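PDB 4MMG: mRNA interferase toxin YafQ from Escherichia coli, which cleaves mRNA on the ribosome at lysine codons followed by G or A, inhibiting translation elongation as the toxin of the DinJ-YafQ toxin-antitoxin system. Local coordinates for residues S12-Y15 / S16-V19; P45-A48 / V49-D52; P54-G57 / S58-Y62. The protein carries 1 engineered substitution. All blocks are in the same frame, centred on the assembly; numbering follows the deposited sequence.

Interaction 1: residues S12-Y15 / S16-V19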
loop_
_atom_site.group_PDB
_atom_site.type_symbol
_atom_site.label_atom_id
_atom_site.label_comp_id
_atom_site.label_asym_id
_atom_site.label_seq_id
_atom_site.Cartn_x
_atom_site.Cartn_y
_atom_site.Cartn_z
ATOM N N SER A 12 8.277 4.860 -2.802
ATOM C CA SER A 12 9.584 4.245 -2.992
ATOM C C SER A 12 9.833 4.023 -4.480
ATOM O O SER A 12 8.887 3.944 -5.278
ATOM C CB SER A 12 9.663 2.908 -2.271
ATOM O OG SER A 12 8.897 1.954 -2.976
ATOM N N GLY A 13 11.103 3.920 -4.864
ATOM C CA GLY A 13 11.429 3.588 -6.239
ATOM C C GLY A 13 10.805 2.264 -6.647
ATOM O O GLY A 13 10.280 2.128 -7.753
ATOM N N GLN A 14 10.832 1.294 -5.739
ATOM C CA GLN A 14 10.235 -0.002 -6.029
ATOM C C GLN A 14 8.725 0.099 -6.250
ATOM O O GLN A 14 8.178 -0.615 -7.091
ATOM C CB GLN A 14 10.547 -1.007 -4.923
ATOM C CG GLN A 14 10.120 -2.424 -5.263
ATOM C CD GLN A 14 10.825 -2.951 -6.497
ATOM O OE1 GLN A 14 12.042 -2.807 -6.640
ATOM N NE2 GLN A 14 10.067 -3.547 -7.406
ATOM N N TYR A 15 8.057 0.995 -5.522
ATOM C CA TYR A 15 6.609 1.147 -5.673
ATOM C C TYR A 15 6.230 1.494 -7.102
ATOM O O TYR A 15 5.276 0.946 -7.656
ATOM C CB TYR A 15 6.051 2.211 -4.727
ATOM C CG TYR A 15 4.540 2.202 -4.690
ATOM C CD1 TYR A 15 3.866 1.219 -3.992
ATOM C CD2 TYR A 15 3.790 3.156 -5.367
ATOM C CE1 TYR A 15 2.501 1.180 -3.946
ATOM C CE2 TYR A 15 2.394 3.127 -5.326
ATOM C CZ TYR A 15 1.764 2.123 -4.612
ATOM O OH TYR A 15 0.389 2.037 -4.525
ATOM N N SER A 16 6.982 2.402 -7.710
ATOM C CA SER A 16 6.696 2.804 -9.077
ATOM C C SER A 16 6.830 1.630 -10.045
ATOM O O SER A 16 6.015 1.485 -10.953
ATOM C CB SER A 16 7.607 3.958 -9.489
ATOM O OG SER A 16 7.366 5.070 -8.648
ATOM N N LYS A 17 7.847 0.796 -9.838
ATOM C CA LYS A 17 8.022 -0.401 -10.657
ATOM C C LYS A 17 6.850 -1.353 -10.436
ATOM O O LYS A 17 6.297 -1.906 -11.388
ATOM C CB LYS A 17 9.335 -1.102 -10.321
ATOM C CG LYS A 17 10.583 -0.303 -10.676
ATOM C CD LYS A 17 11.831 -1.096 -10.344
ATOM C CE LYS A 17 13.088 -0.306 -10.685
ATOM N NZ LYS A 17 14.312 -1.115 -10.459
ATOM N N ASP A 18 6.460 -1.517 -9.174
ATOM C CA ASP A 18 5.340 -2.395 -8.835
ATOM C C ASP A 18 4.036 -1.954 -9.507
ATOM O O ASP A 18 3.259 -2.784 -9.985
ATOM C CB ASP A 18 5.134 -2.433 -7.317
ATOM C CG ASP A 18 6.228 -3.191 -6.583
ATOM O OD1 ASP A 18 7.072 -3.855 -7.229
ATOM O OD2 ASP A 18 6.230 -3.133 -5.335
ATOM N N VAL A 19 3.793 -0.650 -9.533
ATOM C CA VAL A 19 2.585 -0.120 -10.145
ATOM C C VAL A 19 2.582 -0.392 -11.649
ATOM O O VAL A 19 1.561 -0.806 -12.210
ATOM C CB VAL A 19 2.406 1.385 -9.843
ATOM C CG1 VAL A 19 1.331 1.995 -10.737
ATOM C CG2 VAL A 19 2.069 1.590 -8.376
HETATM O O HOH W 1 9.061 6.370 -6.925
HETATM O O HOH W 2 13.955 -3.559 -8.455
#
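Two torsions fold the amide of Gln14 back toward Asp18: chi1 of -172° lays CG beside the carbonyl carbon, and a bend at chi2 (61°) turns the group along the helix. Gln14 NE2 then donates to Asp18 OD1 at 3.0 Å, nearly straight at 172°. The carboxylate oxygen lies in the amide plane, yet the N-H comes from above the carboxylate plane. The same two residues are also joined through the backbone, Asp18 N donating to Gln14 O at 2.8 Å. Asp18 OD2 has other partners, a salt bridge to Arg86 and the backbone N of Thr87, so the carboxylate is gripped through both oxygens and ties the helix to strand 81-88. One residue on, the next i to i+4 pair brings Val19 CG2 over one face of the Tyr15 ring, 3.4 Å from CE2; Leu32 and Met36 of helix 29-40 also touch that tyrosine. A water joins Gln14 OE1 to Lys17 NZ, and another spans Ser12 O and Ser16 OG. At the start of the helix, Ser12 OG accepts from Tyr15 N at 2.8 Å and is also hydrogen-bonded to Glu85 O. This is a serine N-cap opening helix 13-24, directly after strand 8-11.

Interaction 2: residues P45-A48 / V49-D52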
loop_
_atom_site.group_PDB
_atom_site.type_symbol
_atom_site.label_atom_id
_atom_site.label_comp_id
_atom_site.label_asym_id
_atom_site.label_seq_id
_atom_site.Cartn_x
_atom_site.Cartn_y
_atom_site.Cartn_z
ATOM N N PRO A 45 -9.685 5.660 10.265
ATOM C CA PRO A 45 -9.262 4.339 9.781
ATOM C C PRO A 45 -9.945 3.846 8.509
ATOM O O PRO A 45 -11.112 4.167 8.231
ATOM C CB PRO A 45 -9.641 3.411 10.941
ATOM C CG PRO A 45 -10.774 4.106 11.610
ATOM C CD PRO A 45 -10.386 5.555 11.557
ATOM N N LEU A 46 -9.190 3.055 7.744
ATOM C CA LEU A 46 -9.688 2.397 6.549
ATOM C C LEU A 46 -10.858 1.488 6.886
ATOM O O LEU A 46 -10.945 0.955 8.004
ATOM C CB LEU A 46 -8.571 1.560 5.926
ATOM C CG LEU A 46 -7.410 2.321 5.297
ATOM C CD1 LEU A 46 -6.348 1.312 4.865
ATOM C CD2 LEU A 46 -7.906 3.112 4.099
ATOM N N PRO A 47 -11.760 1.293 5.919
ATOM C CA PRO A 47 -12.852 0.351 6.187
ATOM C C PRO A 47 -12.342 -1.088 6.287
ATOM O O PRO A 47 -11.250 -1.433 5.795
ATOM C CB PRO A 47 -13.785 0.541 4.990
ATOM C CG PRO A 47 -12.902 1.068 3.901
ATOM C CD PRO A 47 -11.845 1.887 4.571
ATOM N N ALA A 48 -13.153 -1.923 6.933
ATOM C CA ALA A 48 -12.766 -3.279 7.286
ATOM C C ALA A 48 -12.398 -4.148 6.090
ATOM O O ALA A 48 -11.598 -5.064 6.229
ATOM C CB ALA A 48 -13.883 -3.942 8.107
ATOM N N VAL A 49 -12.977 -3.869 4.921
ATOM C CA VAL A 49 -12.754 -4.703 3.736
ATOM C C VAL A 49 -11.267 -4.795 3.366
ATOM O O VAL A 49 -10.831 -5.787 2.778
ATOM C CB VAL A 49 -13.596 -4.215 2.534
ATOM C CG1 VAL A 49 -13.130 -2.850 2.039
ATOM C CG2 VAL A 49 -13.591 -5.242 1.405
ATOM N N TYR A 50 -10.481 -3.788 3.743
ATOM C CA TYR A 50 -9.053 -3.814 3.429
ATOM C C TYR A 50 -8.215 -4.683 4.368
ATOM O O TYR A 50 -7.048 -4.938 4.079
ATOM C CB TYR A 50 -8.483 -2.389 3.394
ATOM C CG TYR A 50 -9.024 -1.540 2.262
ATOM C CD1 TYR A 50 -8.743 -1.864 0.939
ATOM C CD2 TYR A 50 -9.796 -0.411 2.515
ATOM C CE1 TYR A 50 -9.231 -1.100 -0.102
ATOM C CE2 TYR A 50 -10.291 0.362 1.479
ATOM C CZ TYR A 50 -9.993 0.017 0.173
ATOM O OH TYR A 50 -10.477 0.795 -0.855
ATOM N N LYS A 51 -8.795 -5.133 5.481
ATOM C CA LYS A 51 -8.082 -5.991 6.433
ATOM C C LYS A 51 -6.742 -5.379 6.835
ATOM O O LYS A 51 -5.729 -6.078 6.973
ATOM C CB LYS A 51 -7.879 -7.388 5.837
ATOM C CG LYS A 51 -9.168 -8.087 5.426
ATOM C CD LYS A 51 -9.969 -8.486 6.646
ATOM C CE LYS A 51 -11.016 -9.532 6.295
ATOM N NZ LYS A 51 -11.516 -10.220 7.519
ATOM N N ASP A 52 -6.748 -4.065 7.029
ATOM C CA ASP A 52 -5.524 -3.333 7.299
ATOM C C ASP A 52 -4.898 -3.745 8.629
ATOM O O ASP A 52 -5.591 -3.856 9.644
ATOM C CB ASP A 52 -5.812 -1.837 7.299
ATOM C CG ASP A 52 -4.563 -1.018 7.407
ATOM O OD1 ASP A 52 -3.765 -1.011 6.439
ATOM O OD2 ASP A 52 -4.367 -0.395 8.470
HETATM O O HOH W 3 -9.162 -2.439 7.355
#
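Apolar packing brings Pro47 against Tyr50. The proline ring crosses the tyrosine obliquely, with Pro47 CG 3.6 Å from Tyr50 CE2, while Pro47 CD lies at the ring edge, in plane. Leu46 adds a looser touch, its CB 4.1 Å from Tyr50 CD2. With chi1 of -67°, Tyr50 CG lies beside the backbone N, and the ring leans to the side of Pro47. Val49 CG1 sits over one face of the same ring, offset toward the rim. Beyond the turn, Tyr34 and Leu35 of helix 29-40 also touch Tyr50, the buried residue of this largely exposed loop.

Two backbone hydrogen bonds, both of the i to i+3 kind, shape the chain. Tyr50 N donates to Pro47 O at 3.2 Å, and Lys51 N to Ala48 O at 2.9 Å. Such successive bonds mark a short 3-10 turn, here within the loop that connects helix 29-40 to strand 53-54. Lys51 follows it with phi/psi of 52°/40°, left-handed helical values, and the 3-10 run ends there.

Water-mediated bonding closes the far end: one water donates to Pro47 O at 2.8 Å and accepts from Asp52 N at 2.9 Å. Pro47 O thus serves both Tyr50 N and the solvent molecule.

Contact between an apolar branch and a charged group comes last. Leu46 CD1 lies 3.8 Å from Asp52 OD1, the two side chains crossing at about a right angle. The carboxylate takes its polar partners from the sheet, OD1 bonding to Tyr75 OH and OD2 forming a salt bridge with Arg63.

Interaction 3: residues P54-G57 / S58-Y62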
loop_
_atom_site.group_PDB
_atom_site.type_symbol
_atom_site.label_atom_id
_atom_site.label_comp_id
_atom_site.label_asym_id
_atom_site.label_seq_id
_atom_site.Cartn_x
_atom_site.Cartn_y
_atom_site.Cartn_z
ATOM N N PRO A 54 -0.737 -3.981 10.938
ATOM C CA PRO A 54 0.717 -3.784 10.947
ATOM C C PRO A 54 1.464 -5.066 10.594
ATOM O O PRO A 54 0.932 -6.173 10.740
ATOM C CB PRO A 54 1.003 -3.380 12.397
ATOM C CG PRO A 54 -0.106 -3.995 13.188
ATOM C CD PRO A 54 -1.313 -3.891 12.292
ATOM N N LEU A 55 2.690 -4.904 10.106
ATOM C CA LEU A 55 3.537 -6.026 9.738
ATOM C C LEU A 55 4.723 -6.168 10.692
ATOM O O LEU A 55 5.104 -5.216 11.389
ATOM C CB LEU A 55 4.062 -5.833 8.317
ATOM C CG LEU A 55 3.028 -5.909 7.201
ATOM C CD1 LEU A 55 3.635 -5.469 5.886
ATOM C CD2 LEU A 55 2.517 -7.335 7.083
ATOM N N GLN A 56 5.315 -7.358 10.694
ATOM C CA GLN A 56 6.509 -7.643 11.496
ATOM C C GLN A 56 7.623 -8.213 10.632
ATOM O O GLN A 56 7.536 -8.187 9.405
ATOM C CB GLN A 56 6.168 -8.610 12.631
ATOM C CG GLN A 56 5.207 -8.031 13.672
ATOM C CD GLN A 56 5.773 -6.817 14.396
ATOM O OE1 GLN A 56 6.988 -6.611 14.453
ATOM N NE2 GLN A 56 4.884 -6.001 14.952
ATOM N N GLY A 57 8.667 -8.738 11.270
ATOM C CA GLY A 57 9.791 -9.282 10.527
ATOM C C GLY A 57 10.475 -8.214 9.698
ATOM O O GLY A 57 10.647 -7.084 10.160
ATOM N N SER A 58 10.838 -8.556 8.463
ATOM C CA SER A 58 11.521 -7.622 7.576
ATOM C C SER A 58 10.678 -6.381 7.275
ATOM O O SER A 58 11.213 -5.359 6.845
ATOM C CB SER A 58 11.906 -8.304 6.262
ATOM O OG SER A 58 12.784 -9.403 6.469
ATOM N N TRP A 59 9.368 -6.476 7.490
ATOM C CA TRP A 59 8.468 -5.355 7.207
ATOM C C TRP A 59 7.999 -4.626 8.461
ATOM O O TRP A 59 7.021 -3.873 8.428
ATOM C CB TRP A 59 7.268 -5.813 6.381
ATOM C CG TRP A 59 7.590 -6.163 4.955
ATOM C CD1 TRP A 59 7.452 -7.386 4.355
ATOM C CD2 TRP A 59 8.084 -5.276 3.952
ATOM N NE1 TRP A 59 7.835 -7.308 3.035
ATOM C CE2 TRP A 59 8.230 -6.024 2.765
ATOM C CE3 TRP A 59 8.415 -3.920 3.938
ATOM C CZ2 TRP A 59 8.700 -5.456 1.581
ATOM C CZ3 TRP A 59 8.890 -3.362 2.763
ATOM C CH2 TRP A 59 9.021 -4.125 1.602
ATOM N N LYS A 60 8.699 -4.834 9.569
ATOM C CA LYS A 60 8.393 -4.122 10.806
ATOM C C LYS A 60 8.363 -2.610 10.564
ATOM O O LYS A 60 9.225 -2.077 9.865
ATOM C CB LYS A 60 9.435 -4.472 11.875
ATOM C CG LYS A 60 9.184 -3.838 13.235
ATOM C CD LYS A 60 10.275 -4.259 14.218
ATOM C CE LYS A 60 10.339 -3.347 15.433
ATOM N NZ LYS A 60 9.216 -3.573 16.384
ATOM N N GLY A 61 7.347 -1.940 11.105
ATOM C CA GLY A 61 7.183 -0.508 10.909
ATOM C C GLY A 61 6.233 -0.154 9.774
ATOM O O GLY A 61 5.798 0.996 9.662
ATOM N N TYR A 62 5.926 -1.137 8.930
ATOM C CA TYR A 62 5.011 -0.954 7.800
ATOM C C TYR A 62 3.649 -1.591 8.081
ATOM O O TYR A 62 3.472 -2.287 9.092
ATOM C CB TYR A 62 5.613 -1.562 6.528
ATOM C CG TYR A 62 6.841 -0.848 5.999
ATOM C CD1 TYR A 62 8.106 -1.148 6.482
ATOM C CD2 TYR A 62 6.728 0.120 5.010
ATOM C CE1 TYR A 62 9.230 -0.505 5.986
ATOM C CE2 TYR A 62 7.839 0.773 4.511
ATOM C CZ TYR A 62 9.089 0.458 5.006
ATOM O OH TYR A 62 10.197 1.106 4.501
HETATM O O HOH W 4 5.142 -2.886 12.797
#
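Leu55 and Trp59 lie side by side and point the same way, with Leu55 CD1 3.7 Å from Trp59 CB; the methyl approaches the indole obliquely at its root. Leu55 (chi1 -68°) and Trp59 (chi1 -71°) both hold CG anti to the carbonyl carbon, consistent with this shared direction. Leu55 CB also meets the carbonyl of Trp59. On the solvent side, Gln56 OE1 meets Lys60 CG at 3.7 Å.

The backbone sets these positions. Leu55 N donates to Tyr62 O at 2.9 Å, joining the two ends of the loop. Further in, Trp59 N donates to Gln56 O at 3.2 Å and Lys60 N to Gly57 O at 3.0 Å. A water bridges Leu55 O and Gly61 N, while Lys60 CA makes a CH...O contact with that same oxygen. Trp59 to Tyr62 forms a type II turn, closed by Tyr62 N to Trp59 O at 3.0 Å; Gly61, with phi of 96°, occupies its third position. The turn brings Trp59 CE3 over one face of the Tyr62 ring, 3.8 Å above its plane.

Farther out, Trp59 NE1 is hydrogen-bonded to Leu93 O, and Ile74 touches Leu55, Trp59 and Tyr62. Lys76 makes a cation-pi contact with Tyr62. The whole is a loop joining antiparallel strands 53-54 and 63-66, whose return limb enters strand 63-66 through a type II beta turn.

Along the chain the contacts come in series. Interaction 1 begins helix 13-24 after edge strand 8-11; interactions 2 and 3 adjoin in sequence around strand 53-54, the opposite edge of the five-stranded mixed sheet. The centres of interactions 1 and 2 are about 23 Å apart, on opposite sides of the chain's centre; that of interaction 3 lies about 18 Å from the centre of interaction 1 and about 17 Å from that of interaction 2. A helix start and two loops of this RelE-family fold share neighbours: strand 81-88 touches interactions 1 and 3, helix 29-40 interactions 1 and 2. Between side chains, Leu55 is about 8 Å from engineered Gln90, the inferred proton-donor position.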